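Local structure of lipolytic protein G-D-S-L family (4Q7Q) at residues 131-136 and 206-211; 182-187 and 230-235; 99-104 and 108-113. The protein is of unproven function but, as a member of the GDSL (SGNH hydrolase) family, probably hydrolyses ester bonds of lipids or other acylated substrates. All blocks are in the same frame, centred on the assembly; numbering follows the deposited sequence.

Contact 1. Residues 131-136 and 206-211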
ATOM      1  N   GLN A 131       1.377   2.815  -7.115  1.00 14.04           N
ATOM      2  CA  GLN A 131       2.626   2.577  -7.823  1.00 14.55           C
ATOM      3  C   GLN A 131       3.794   2.795  -6.868  1.00 15.48           C
ATOM      4  O   GLN A 131       3.668   3.459  -5.828  1.00 15.83           O
ATOM      5  CB  GLN A 131       2.727   3.458  -9.065  1.00 16.68           C
ATOM      6  CG  GLN A 131       1.668   3.093 -10.089  1.00 17.59           C
ATOM      7  CD  GLN A 131       1.803   3.842 -11.392  1.00 19.77           C
ATOM      8  OE1 GLN A 131       2.869   3.852 -12.016  1.00 21.24           O
ATOM      9  NE2 GLN A 131       0.713   4.456 -11.827  1.00 22.93           N
ATOM     10  N   ARG A 132       4.923   2.194  -7.196  1.00 14.44           N
ATOM     11  CA  ARG A 132       6.092   2.285  -6.338  1.00 14.71           C
ATOM     12  C   ARG A 132       7.337   2.389  -7.185  1.00 14.07           C
ATOM     13  O   ARG A 132       7.460   1.718  -8.217  1.00 15.57           O
ATOM     14  CB  ARG A 132       6.178   1.055  -5.427  1.00 14.10           C
ATOM     15  CG  ARG A 132       6.000  -0.273  -6.135  1.00 14.05           C
ATOM     16  CD  ARG A 132       5.908  -1.435  -5.163  1.00 13.99           C
ATOM     17  NE  ARG A 132       7.195  -1.759  -4.554  1.00 13.94           N
ATOM     18  CZ  ARG A 132       7.365  -2.696  -3.627  1.00 14.07           C
ATOM     19  NH1 ARG A 132       6.318  -3.393  -3.184  1.00 14.83           N
ATOM     20  NH2 ARG A 132       8.576  -2.934  -3.143  1.00 15.81           N
ATOM     21  N   ASN A 133       8.258   3.255  -6.784  1.00 13.98           N
ATOM     22  CA  ASN A 133       9.539   3.279  -7.466  1.00 15.29           C
ATOM     23  C   ASN A 133      10.533   2.402  -6.718  1.00 15.23           C
ATOM     24  O   ASN A 133      10.126   1.628  -5.849  1.00 16.05           O
ATOM     25  CB  ASN A 133      10.048   4.703  -7.687  1.00 15.89           C
ATOM     26  CG  ASN A 133      10.700   4.859  -9.038  1.00 15.99           C
ATOM     27  OD1 ASN A 133      11.485   4.009  -9.446  1.00 16.37           O
ATOM     28  ND2 ASN A 133      10.358   5.926  -9.755  1.00 18.69           N
ATOM     29  N   ASP A 134      11.814   2.490  -7.067  1.00 15.24           N
ATOM     30  CA  ASP A 134      12.830   1.698  -6.379  1.00 17.19           C
ATOM     31  C   ASP A 134      12.738   1.964  -4.883  1.00 17.51           C
ATOM     32  O   ASP A 134      12.778   3.111  -4.443  1.00 18.67           O
ATOM     33  CB  ASP A 134      14.232   2.083  -6.857  1.00 17.86           C
ATOM     34  CG  ASP A 134      14.548   1.578  -8.251  1.00 18.11           C
ATOM     35  OD1 ASP A 134      13.677   0.989  -8.922  1.00 18.14           O
ATOM     36  OD2 ASP A 134      15.699   1.782  -8.674  1.00 19.81           O
ATOM     37  N   PHE A 135      12.614   0.892  -4.110  1.00 15.88           N
ATOM     38  CA  PHE A 135      12.503   0.982  -2.666  1.00 16.31           C
ATOM     39  C   PHE A 135      13.834   0.663  -2.012  1.00 16.01           C
ATOM     40  O   PHE A 135      14.488  -0.306  -2.391  1.00 17.43           O
ATOM     41  CB  PHE A 135      11.450  -0.017  -2.189  1.00 16.78           C
ATOM     42  CG  PHE A 135      11.528  -0.345  -0.721  1.00 16.54           C
ATOM     43  CD1 PHE A 135      11.242   0.616   0.228  1.00 17.36           C
ATOM     44  CD2 PHE A 135      11.873  -1.622  -0.294  1.00 17.03           C
ATOM     45  CE1 PHE A 135      11.301   0.316   1.582  1.00 16.80           C
ATOM     46  CE2 PHE A 135      11.926  -1.930   1.054  1.00 17.74           C
ATOM     47  CZ  PHE A 135      11.644  -0.957   1.997  1.00 16.79           C
ATOM     48  N   VAL A 136      14.243   1.482  -1.045  1.00 17.00           N
ATOM     49  CA  VAL A 136      15.385   1.163  -0.196  1.00 17.22           C
ATOM     50  C   VAL A 136      14.981   1.390   1.256  1.00 17.35           C
ATOM     51  O   VAL A 136      14.581   2.489   1.627  1.00 18.44           O
ATOM     52  CB  VAL A 136      16.624   2.012  -0.538  1.00 17.85           C
ATOM     53  CG1 VAL A 136      17.809   1.550   0.287  1.00 18.70           C
ATOM     54  CG2 VAL A 136      16.948   1.910  -2.015  1.00 18.51           C
ATOM     55  N   TYR A 206      20.575  11.520  -9.310  1.00 17.34           N
ATOM     56  CA  TYR A 206      19.933  11.006 -10.516  1.00 15.11           C
ATOM     57  C   TYR A 206      18.424  10.922 -10.335  1.00 15.47           C
ATOM     58  O   TYR A 206      17.936  10.109  -9.551  1.00 17.08           O
ATOM     59  CB  TYR A 206      20.435   9.603 -10.850  1.00 16.18           C
ATOM     60  CG  TYR A 206      21.886   9.513 -11.270  1.00 16.92           C
ATOM     61  CD1 TYR A 206      22.281   9.825 -12.570  1.00 17.24           C
ATOM     62  CD2 TYR A 206      22.859   9.095 -10.371  1.00 17.39           C
ATOM     63  CE1 TYR A 206      23.613   9.727 -12.959  1.00 17.52           C
ATOM     64  CE2 TYR A 206      24.184   8.989 -10.749  1.00 17.73           C
ATOM     65  CZ  TYR A 206      24.557   9.313 -12.042  1.00 17.94           C
ATOM     66  OH  TYR A 206      25.876   9.205 -12.418  1.00 19.10           O
ATOM     67  N   LYS A 207      17.680  11.742 -11.065  1.00 15.63           N
ATOM     68  CA  LYS A 207      16.232  11.633 -11.011  1.00 15.62           C
ATOM     69  C   LYS A 207      15.760  10.407 -11.791  1.00 15.33           C
ATOM     70  O   LYS A 207      16.559   9.706 -12.410  1.00 16.04           O
ATOM     71  CB  LYS A 207      15.564  12.902 -11.539  1.00 17.66           C
ATOM     72  CG  LYS A 207      15.660  13.097 -13.027  1.00 18.74           C
ATOM     73  CD  LYS A 207      14.929  14.379 -13.418  1.00 20.89           C
ATOM     74  CE  LYS A 207      14.526  14.377 -14.865  1.00 22.49           C
ATOM     75  NZ  LYS A 207      13.758  15.607 -15.150  1.00 19.97           N
ATOM     76  N   TYR A 208      14.460  10.140 -11.738  1.00 16.88           N
ATOM     77  CA  TYR A 208      13.854   9.095 -12.557  1.00 16.09           C
ATOM     78  C   TYR A 208      13.581   9.672 -13.941  1.00 16.69           C
ATOM     79  O   TYR A 208      13.148  10.806 -14.053  1.00 19.28           O
ATOM     80  CB  TYR A 208      12.544   8.663 -11.909  1.00 16.78           C
ATOM     81  CG  TYR A 208      11.828   7.549 -12.626  1.00 17.04           C
ATOM     82  CD1 TYR A 208      12.195   6.227 -12.421  1.00 18.50           C
ATOM     83  CD2 TYR A 208      10.779   7.813 -13.494  1.00 18.84           C
ATOM     84  CE1 TYR A 208      11.555   5.197 -13.066  1.00 19.20           C
ATOM     85  CE2 TYR A 208      10.121   6.781 -14.148  1.00 20.02           C
ATOM     86  CZ  TYR A 208      10.515   5.476 -13.925  1.00 20.39           C
ATOM     87  OH  TYR A 208       9.874   4.443 -14.566  1.00 21.82           O
ATOM     88  N   PRO A 209      13.805   8.887 -15.011  1.00 18.14           N
ATOM     89  CA  PRO A 209      14.210   7.479 -15.031  1.00 17.69           C
ATOM     90  C   PRO A 209      15.727   7.244 -15.071  1.00 18.46           C
ATOM     91  O   PRO A 209      16.147   6.091 -15.157  1.00 20.42           O
ATOM     92  CB  PRO A 209      13.575   6.978 -16.328  1.00 18.54           C
ATOM     93  CG  PRO A 209      13.690   8.149 -17.234  1.00 19.98           C
ATOM     94  CD  PRO A 209      13.416   9.348 -16.358  1.00 19.89           C
ATOM     95  N   ALA A 210      16.550   8.271 -15.013  1.00 18.14           N
ATOM     96  CA  ALA A 210      17.988   8.051 -15.046  1.00 18.20           C
ATOM     97  C   ALA A 210      18.485   7.043 -14.032  1.00 18.50           C
ATOM     98  O   ALA A 210      19.307   6.255 -14.327  1.00 20.40           O
ATOM     99  CB  ALA A 210      18.722   9.387 -14.847  1.00 18.19           C
ATOM    100  N   PHE A 211      17.972   7.105 -12.831  1.00 18.19           N
ATOM    101  CA  PHE A 211      18.454   6.259 -11.763  1.00 19.18           C
ATOM    102  C   PHE A 211      18.254   4.768 -11.983  1.00 20.54           C
ATOM    103  O   PHE A 211      18.913   4.011 -11.397  1.00 22.90           O
ATOM    104  CB  PHE A 211      18.060   6.734 -10.359  1.00 18.36           C
ATOM    105  CG  PHE A 211      16.604   6.528  -9.959  1.00 17.80           C
ATOM    106  CD1 PHE A 211      16.040   5.281  -9.877  1.00 18.92           C
ATOM    107  CD2 PHE A 211      15.857   7.589  -9.563  1.00 16.48           C
ATOM    108  CE1 PHE A 211      14.742   5.136  -9.475  1.00 19.65           C
ATOM    109  CE2 PHE A 211      14.567   7.442  -9.149  1.00 16.85           C
ATOM    110  CZ  PHE A 211      14.016   6.206  -9.097  1.00 18.88           C
TER

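Contact 2. Residues 182-187 and 230-235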
ATOM      1  N   PRO A 182      -4.399   9.989 -10.980  1.00 25.62           N
ATOM      2  CA  PRO A 182      -3.594  10.853 -11.853  1.00 26.22           C
ATOM      3  C   PRO A 182      -2.440  11.580 -11.145  1.00 26.81           C
ATOM      4  O   PRO A 182      -1.502  12.022 -11.817  1.00 27.31           O
ATOM      5  CB  PRO A 182      -4.618  11.854 -12.411  1.00 26.85           C
ATOM      6  CG  PRO A 182      -5.777  11.791 -11.467  1.00 27.15           C
ATOM      7  CD  PRO A 182      -5.815  10.390 -10.946  1.00 25.77           C
ATOM      8  N   LEU A 183      -2.494  11.691  -9.820  1.00 27.74           N
ATOM      9  CA  LEU A 183      -1.426  12.356  -9.079  1.00 28.23           C
ATOM     10  C   LEU A 183      -0.339  11.400  -8.581  1.00 26.64           C
ATOM     11  O   LEU A 183       0.745  11.839  -8.192  1.00 27.54           O
ATOM     12  CB  LEU A 183      -1.997  13.139  -7.893  1.00 29.19           C
ATOM     13  CG  LEU A 183      -2.971  14.267  -8.221  1.00 29.00           C
ATOM     14  CD1 LEU A 183      -3.432  14.961  -6.948  1.00 29.75           C
ATOM     15  CD2 LEU A 183      -2.330  15.266  -9.170  1.00 28.65           C
ATOM     16  N   LEU A 184      -0.629  10.105  -8.592  1.00 23.43           N
ATOM     17  CA  LEU A 184       0.267   9.125  -7.983  1.00 21.64           C
ATOM     18  C   LEU A 184       1.138   8.401  -9.013  1.00 23.72           C
ATOM     19  O   LEU A 184       1.037   7.194  -9.202  1.00 23.00           O
ATOM     20  CB  LEU A 184      -0.536   8.148  -7.113  1.00 20.17           C
ATOM     21  CG  LEU A 184      -1.330   8.816  -5.982  1.00 20.14           C
ATOM     22  CD1 LEU A 184      -2.083   7.786  -5.145  1.00 21.02           C
ATOM     23  CD2 LEU A 184      -0.405   9.658  -5.106  1.00 19.62           C
ATOM     24  N   THR A 185       2.008   9.158  -9.671  1.00 25.19           N
ATOM     25  CA  THR A 185       2.810   8.626 -10.768  1.00 25.86           C
ATOM     26  C   THR A 185       4.240   8.279 -10.356  1.00 24.77           C
ATOM     27  O   THR A 185       4.768   8.836  -9.395  1.00 25.43           O
ATOM     28  CB  THR A 185       2.855   9.627 -11.921  1.00 28.63           C
ATOM     29  OG1 THR A 185       3.329  10.885 -11.426  1.00 31.11           O
ATOM     30  CG2 THR A 185       1.462   9.814 -12.490  1.00 29.05           C
ATOM     31  N   LEU A 186       4.859   7.352 -11.086  1.00 24.75           N
ATOM     32  CA  LEU A 186       6.235   6.940 -10.801  1.00 26.33           C
ATOM     33  C   LEU A 186       7.229   8.092 -10.727  1.00 27.50           C
ATOM     34  O   LEU A 186       8.114   8.103  -9.866  1.00 28.05           O
ATOM     35  CB  LEU A 186       6.724   5.932 -11.836  1.00 25.61           C
ATOM     36  CG  LEU A 186       6.297   4.491 -11.599  1.00 25.11           C
ATOM     37  CD1 LEU A 186       6.802   3.615 -12.736  1.00 25.84           C
ATOM     38  CD2 LEU A 186       6.818   4.014 -10.258  1.00 24.73           C
ATOM     39  N   ARG A 187       7.088   9.054 -11.635  1.00 27.22           N
ATOM     40  CA  ARG A 187       8.017  10.169 -11.699  1.00 29.42           C
ATOM     41  C   ARG A 187       7.957  11.027 -10.437  1.00 27.44           C
ATOM     42  O   ARG A 187       8.886  11.781 -10.148  1.00 30.58           O
ATOM     43  CB  ARG A 187       7.749  11.028 -12.942  1.00 31.65           C
ATOM     44  CG  ARG A 187       6.471  11.862 -12.871  1.00 35.29           C
ATOM     45  CD  ARG A 187       6.176  12.566 -14.197  1.00 39.20           C
ATOM     46  NE  ARG A 187       5.578  11.649 -15.166  1.00 43.05           N
ATOM     47  CZ  ARG A 187       4.269  11.495 -15.346  1.00 44.88           C
ATOM     48  NH1 ARG A 187       3.408  12.212 -14.633  1.00 45.35           N
ATOM     49  NH2 ARG A 187       3.819  10.630 -16.245  1.00 46.20           N
ATOM     50  N   VAL A 230      12.492  13.285  -0.883  1.00 22.41           N
ATOM     51  CA  VAL A 230      11.099  12.959  -0.581  1.00 23.12           C
ATOM     52  C   VAL A 230      10.144  13.632  -1.567  1.00 21.01           C
ATOM     53  O   VAL A 230      10.259  14.814  -1.848  1.00 22.81           O
ATOM     54  CB  VAL A 230      10.728  13.359   0.862  1.00 24.06           C
ATOM     55  CG1 VAL A 230       9.251  13.116   1.132  1.00 24.46           C
ATOM     56  CG2 VAL A 230      11.582  12.586   1.858  1.00 25.75           C
ATOM     57  N   ASN A 231       9.209  12.868  -2.116  1.00 19.54           N
ATOM     58  CA  ASN A 231       8.128  13.470  -2.889  1.00 18.58           C
ATOM     59  C   ASN A 231       6.797  12.837  -2.469  1.00 18.79           C
ATOM     60  O   ASN A 231       6.250  13.207  -1.433  1.00 20.64           O
ATOM     61  CB  ASN A 231       8.385  13.368  -4.392  1.00 19.98           C
ATOM     62  CG  ASN A 231       7.486  14.287  -5.200  1.00 22.40           C
ATOM     63  OD1 ASN A 231       6.446  14.732  -4.723  1.00 24.30           O
ATOM     64  ND2 ASN A 231       7.890  14.581  -6.432  1.00 24.10           N
ATOM     65  N   LEU A 232       6.275  11.894  -3.247  1.00 17.86           N
ATOM     66  CA  LEU A 232       5.080  11.166  -2.819  1.00 16.99           C
ATOM     67  C   LEU A 232       5.407  10.073  -1.810  1.00 16.69           C
ATOM     68  O   LEU A 232       4.523   9.622  -1.078  1.00 16.98           O
ATOM     69  CB  LEU A 232       4.353  10.545  -4.009  1.00 18.12           C
ATOM     70  CG  LEU A 232       3.668  11.500  -4.977  1.00 21.07           C
ATOM     71  CD1 LEU A 232       3.068  10.688  -6.109  1.00 22.56           C
ATOM     72  CD2 LEU A 232       2.600  12.301  -4.245  1.00 22.16           C
ATOM     73  N   THR A 233       6.662   9.624  -1.822  1.00 17.17           N
ATOM     74  CA  THR A 233       7.181   8.645  -0.870  1.00 17.05           C
ATOM     75  C   THR A 233       8.472   9.173  -0.258  1.00 17.31           C
ATOM     76  O   THR A 233       9.071  10.123  -0.776  1.00 18.46           O
ATOM     77  CB  THR A 233       7.519   7.287  -1.534  1.00 16.48           C
ATOM     78  OG1 THR A 233       8.665   7.428  -2.395  1.00 16.95           O
ATOM     79  CG2 THR A 233       6.320   6.739  -2.303  1.00 17.46           C
ATOM     80  N   TYR A 234       8.910   8.555   0.836  1.00 17.36           N
ATOM     81  CA  TYR A 234      10.176   8.940   1.455  1.00 17.55           C
ATOM     82  C   TYR A 234      11.277   7.914   1.167  1.00 17.94           C
ATOM     83  O   TYR A 234      12.443   8.150   1.477  1.00 19.93           O
ATOM     84  CB  TYR A 234      10.018   9.191   2.971  1.00 18.06           C
ATOM     85  CG  TYR A 234       9.601   7.966   3.762  1.00 17.67           C
ATOM     86  CD1 TYR A 234      10.545   7.021   4.178  1.00 18.09           C
ATOM     87  CD2 TYR A 234       8.268   7.739   4.080  1.00 18.17           C
ATOM     88  CE1 TYR A 234      10.168   5.884   4.884  1.00 18.41           C
ATOM     89  CE2 TYR A 234       7.888   6.610   4.791  1.00 19.17           C
ATOM     90  CZ  TYR A 234       8.844   5.687   5.189  1.00 18.37           C
ATOM     91  OH  TYR A 234       8.462   4.558   5.887  1.00 18.52           O
ATOM     92  N   ASP A 235      10.908   6.790   0.554  1.00 17.11           N
ATOM     93  CA  ASP A 235      11.858   5.704   0.311  1.00 17.18           C
ATOM     94  C   ASP A 235      11.566   4.933  -0.978  1.00 16.19           C
ATOM     95  O   ASP A 235      12.075   3.832  -1.170  1.00 16.75           O
ATOM     96  CB  ASP A 235      11.876   4.728   1.496  1.00 16.39           C
ATOM     97  CG  ASP A 235      10.535   4.042   1.710  1.00 16.30           C
ATOM     98  OD1 ASP A 235       9.618   4.233   0.876  1.00 16.31           O
ATOM     99  OD2 ASP A 235      10.403   3.299   2.709  1.00 16.15           O
TER
HETATM  100  O   HOH W   1       9.708  13.442  -8.285  1.00 26.46           O

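Contact 3. Residues 99-104 and 108-113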
ATOM      1  N   ASN A  99     -10.409 -22.307  -3.701  1.00 28.16           N
ATOM      2  CA  ASN A  99      -9.280 -23.043  -4.242  1.00 27.79           C
ATOM      3  C   ASN A  99      -8.072 -22.910  -3.328  1.00 26.70           C
ATOM      4  O   ASN A  99      -6.939 -23.164  -3.736  1.00 28.27           O
ATOM      5  CB  ASN A  99      -8.949 -22.546  -5.649  1.00 28.71           C
ATOM      6  CG  ASN A  99     -10.108 -22.724  -6.608  1.00 29.82           C
ATOM      7  OD1 ASN A  99     -10.899 -23.661  -6.471  1.00 31.69           O
ATOM      8  ND2 ASN A  99     -10.227 -21.820  -7.577  1.00 30.19           N
ATOM      9  N   GLY A 100      -8.324 -22.516  -2.083  1.00 24.95           N
ATOM     10  CA  GLY A 100      -7.254 -22.318  -1.125  1.00 24.42           C
ATOM     11  C   GLY A 100      -6.666 -20.920  -1.161  1.00 23.02           C
ATOM     12  O   GLY A 100      -6.944 -20.131  -2.064  1.00 24.71           O
ATOM     13  N   ASN A 101      -5.844 -20.622  -0.160  1.00 20.37           N
ATOM     14  CA  ASN A 101      -5.166 -19.334  -0.048  1.00 19.75           C
ATOM     15  C   ASN A 101      -3.908 -19.291  -0.919  1.00 20.77           C
ATOM     16  O   ASN A 101      -2.804 -19.071  -0.430  1.00 20.99           O
ATOM     17  CB  ASN A 101      -4.812 -19.096   1.419  1.00 18.76           C
ATOM     18  CG  ASN A 101      -4.237 -17.722   1.666  1.00 19.58           C
ATOM     19  OD1 ASN A 101      -4.535 -16.769   0.935  1.00 19.72           O
ATOM     20  ND2 ASN A 101      -3.401 -17.611   2.693  1.00 20.62           N
ATOM     21  N   THR A 102      -4.092 -19.489  -2.221  1.00 20.83           N
ATOM     22  CA  THR A 102      -2.976 -19.738  -3.129  1.00 21.71           C
ATOM     23  C   THR A 102      -2.777 -18.651  -4.176  1.00 20.90           C
ATOM     24  O   THR A 102      -1.818 -18.703  -4.962  1.00 21.19           O
ATOM     25  CB  THR A 102      -3.213 -21.041  -3.882  1.00 23.57           C
ATOM     26  OG1 THR A 102      -4.442 -20.937  -4.614  1.00 24.74           O
ATOM     27  CG2 THR A 102      -3.311 -22.201  -2.905  1.00 24.85           C
ATOM     28  N   THR A 103      -3.701 -17.695  -4.210  1.00 19.35           N
ATOM     29  CA  THR A 103      -3.641 -16.574  -5.139  1.00 18.65           C
ATOM     30  C   THR A 103      -4.152 -15.348  -4.414  1.00 17.18           C
ATOM     31  O   THR A 103      -4.778 -15.462  -3.353  1.00 17.45           O
ATOM     32  CB  THR A 103      -4.551 -16.780  -6.369  1.00 18.67           C
ATOM     33  OG1 THR A 103      -5.919 -16.896  -5.941  1.00 19.64           O
ATOM     34  CG2 THR A 103      -4.152 -18.026  -7.148  1.00 18.49           C
ATOM     35  N   VAL A 104      -3.915 -14.182  -5.005  1.00 16.67           N
ATOM     36  CA  VAL A 104      -4.413 -12.923  -4.463  1.00 17.39           C
ATOM     37  C   VAL A 104      -5.943 -12.902  -4.430  1.00 16.09           C
ATOM     38  O   VAL A 104      -6.545 -12.560  -3.410  1.00 16.04           O
ATOM     39  CB  VAL A 104      -3.860 -11.716  -5.243  1.00 17.42           C
ATOM     40  CG1 VAL A 104      -4.431 -10.430  -4.691  1.00 18.33           C
ATOM     41  CG2 VAL A 104      -2.341 -11.708  -5.160  1.00 17.98           C
ATOM     42  N   PHE A 108      -8.321 -12.559  -1.046  1.00 16.72           N
ATOM     43  CA  PHE A 108      -9.381 -11.575  -0.870  1.00 17.71           C
ATOM     44  C   PHE A 108     -10.710 -12.245  -0.556  1.00 18.63           C
ATOM     45  O   PHE A 108     -11.509 -11.697   0.207  1.00 19.70           O
ATOM     46  CB  PHE A 108      -9.481 -10.625  -2.062  1.00 17.77           C
ATOM     47  CG  PHE A 108      -8.550  -9.449  -1.964  1.00 17.44           C
ATOM     48  CD1 PHE A 108      -7.188  -9.616  -2.137  1.00 18.06           C
ATOM     49  CD2 PHE A 108      -9.038  -8.180  -1.691  1.00 18.94           C
ATOM     50  CE1 PHE A 108      -6.318  -8.530  -2.042  1.00 17.30           C
ATOM     51  CE2 PHE A 108      -8.182  -7.091  -1.594  1.00 18.72           C
ATOM     52  CZ  PHE A 108      -6.816  -7.264  -1.772  1.00 17.41           C
ATOM     53  N   ARG A 109     -10.930 -13.435  -1.109  1.00 18.59           N
ATOM     54  CA  ARG A 109     -12.113 -14.216  -0.770  1.00 18.53           C
ATOM     55  C   ARG A 109     -12.144 -14.513   0.731  1.00 18.64           C
ATOM     56  O   ARG A 109     -13.166 -14.312   1.397  1.00 19.48           O
ATOM     57  CB  ARG A 109     -12.172 -15.518  -1.586  1.00 19.89           C
ATOM     58  CG  ARG A 109     -13.242 -16.497  -1.092  1.00 21.54           C
ATOM     59  CD  ARG A 109     -13.184 -17.836  -1.838  1.00 22.61           C
ATOM     60  NE  ARG A 109     -11.811 -18.323  -1.962  1.00 26.14           N
ATOM     61  CZ  ARG A 109     -11.139 -18.933  -0.992  1.00 28.21           C
ATOM     62  NH1 ARG A 109      -9.886 -19.319  -1.198  1.00 29.03           N
ATOM     63  NH2 ARG A 109     -11.711 -19.148   0.189  1.00 29.19           N
ATOM     64  N   ILE A 110     -11.014 -14.965   1.261  1.00 19.51           N
ATOM     65  CA  ILE A 110     -10.885 -15.265   2.683  1.00 19.72           C
ATOM     66  C   ILE A 110     -11.103 -14.020   3.547  1.00 18.72           C
ATOM     67  O   ILE A 110     -11.835 -14.057   4.539  1.00 20.04           O
ATOM     68  CB  ILE A 110      -9.497 -15.882   2.973  1.00 18.84           C
ATOM     69  CG1 ILE A 110      -9.394 -17.250   2.300  1.00 19.00           C
ATOM     70  CG2 ILE A 110      -9.231 -15.972   4.472  1.00 20.35           C
ATOM     71  CD1 ILE A 110      -8.029 -17.860   2.418  1.00 20.51           C
ATOM     72  N   ILE A 111     -10.481 -12.911   3.156  1.00 18.37           N
ATOM     73  CA  ILE A 111     -10.567 -11.678   3.928  1.00 16.95           C
ATOM     74  C   ILE A 111     -11.978 -11.099   3.928  1.00 16.76           C
ATOM     75  O   ILE A 111     -12.518 -10.764   4.983  1.00 18.27           O
ATOM     76  CB  ILE A 111      -9.575 -10.622   3.411  1.00 17.60           C
ATOM     77  CG1 ILE A 111      -8.140 -11.097   3.644  1.00 18.09           C
ATOM     78  CG2 ILE A 111      -9.808  -9.278   4.095  1.00 18.80           C
ATOM     79  CD1 ILE A 111      -7.100 -10.354   2.811  1.00 17.40           C
ATOM     80  N   ILE A 112     -12.587 -10.998   2.754  1.00 18.32           N
ATOM     81  CA  ILE A 112     -13.937 -10.449   2.671  1.00 20.30           C
ATOM     82  C   ILE A 112     -14.944 -11.357   3.378  1.00 20.00           C
ATOM     83  O   ILE A 112     -15.870 -10.880   4.035  1.00 22.51           O
ATOM     84  CB  ILE A 112     -14.338 -10.160   1.211  1.00 21.45           C
ATOM     85  CG1 ILE A 112     -13.543  -8.953   0.709  1.00 21.87           C
ATOM     86  CG2 ILE A 112     -15.839  -9.897   1.097  1.00 22.19           C
ATOM     87  CD1 ILE A 112     -13.589  -8.767  -0.784  1.00 22.04           C
ATOM     88  N   SER A 113     -14.742 -12.667   3.283  1.00 21.35           N
ATOM     89  CA  SER A 113     -15.613 -13.600   3.998  1.00 21.89           C
ATOM     90  C   SER A 113     -15.521 -13.417   5.509  1.00 22.49           C
ATOM     91  O   SER A 113     -16.539 -13.453   6.201  1.00 23.24           O
ATOM     92  CB  SER A 113     -15.305 -15.047   3.617  1.00 24.92           C
ATOM     93  OG  SER A 113     -15.621 -15.277   2.258  1.00 27.32           O
TER
HETATM   94  O   HOH W   2      -9.355 -19.624  -3.811  1.00 24.67           O

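Contact 1. Residues 131-136 and 206-211
N133 puts ND2 over one face of the Y208 ring, toward the rim, 3.3 Å from Y208 CD1. Amide and ring planes are 78° apart, so the amide stands nearly upright on the ring and meets it with its NH2 end. The opposite face of Y208 is covered by P209 CB, across a cis peptide bond. The other end of the same amide serves F211: N133 OD1 sits at the edge of that ring, 3.4 Å from F211 CZ, and also takes the backbone N-H of D134 at 2.8 Å from D134 N. With ND2 bonded to the carbonyl O of L186, the amide is fixed in its rotation. With an alanine here, the L186 carbonyl would probably lose its amide donor and a gap would open beside the Y208 and F211 rings. D134 OD2 approaches F211 CE1 obliquely at 3.6 Å, but its carboxylate is held mainly by Y149 OH, the backbone N of G147 and a salt bridge to K193. The buried contact thus joins the run into strand 135-136 to the turn after strand 203-206, with F211 also packing on K193 and L195 of the partner strand 193-196.

Contact 2. Residues 182-187 and 230-235
L232 pushes its CD1 methyl into the bend at 183-185, a loop-to-loop contact of the SGNH hydrolase fold close to its probable catalytic end. That methyl lies 3.3 Å from the carbonyl oxygen L183 O and 3.7 Å from L184 CA, so it touches mostly backbone. Side chain meets side chain through L184, whose CD2 comes within 3.8 Å of L232 CD1; the two leucines cross at about a right angle. Both carry CG beside the backbone N (chi1 -59° in L184, -69° in L232), and both have an extended chi2. In L232 this sends CD1 out from the backbone into the bend, while the L184 side chain does not set out toward L232 and only its CD2 branch closes on it.

The next shell is helix 241-257, where I246 touches both leucines and K242 packs on L232. Backbone bonds from L232 to N188 and S240 fix the residue at its root, and T233 is tied to M189 through both backbone and OG1. Further along the same segment, D235 OD2 accepts from H238 ND1, and these two with S14 have the geometry of a Ser-His-Asp triad, probably the catalytic one. D235, three residues on from L232, takes no part in the leucine contact. Between R187 and N231 a water joins the segments, donating to R187 O at 2.6 Å and accepting from N231 ND2 at 2.8 Å.

Contact 3. Residues 99-104 and 108-113
This contact belongs to the N-capped start of helix 104-118: T103 is the N-cap, its OG1 taking the backbone N of G106, and the loop ahead of it folds back along the first turns. V104 O accepts from F108 N at 3.0 Å, an ordinary helical bond. The same carbonyl oxygen sits at the edge of the F108 ring, in its plane, while V104 CG1 lies 3.8 Å from F108 CE1; these two side chains run side by side and face helix 157-171 through F160, V164 and I167. Two residues on from F108, I110 reaches the loop with CD1, which meets N101 CB at 3.6 Å. N101 is the centre of an inverse gamma turn, and its amide is held by S107 OG and the carbonyl O of G57. R109 leaves its helix with CG opposite the backbone N (chi1 169°) and bends at chi3 (45°), which carries the guanidinium edge-on to G100, while NE bonds to D94 O. Its NH1 is 3.2 Å from G100 O. One water gathers this corner: it accepts from N99 N at 2.9 Å and from R109 NH1 at 2.7 Å.

Contacts 1 and 2 are neighbours, their centres 10 Å apart, and their segments alternate along the chain. Besides the N133 amide bond to L186, they share a probable hydrogen bond from V136 N to D235 O at 3.2 Å, so segment 131-136 touches both segments of contact 2 near the likely triad. Contact 3 comes earlier in the chain, across the chain's centre; its centre is about 32 Å from that of contact 1 and about 30 Å from that of contact 2. Contact 1 is the most buried and pairs polar groups with aromatic rings; contact 2, partly buried, sets leucine methyls against each other and against backbone, with a bridging water; contact 3, also partly buried, mixes helical bonding, apolar contacts and a hydrated arginine.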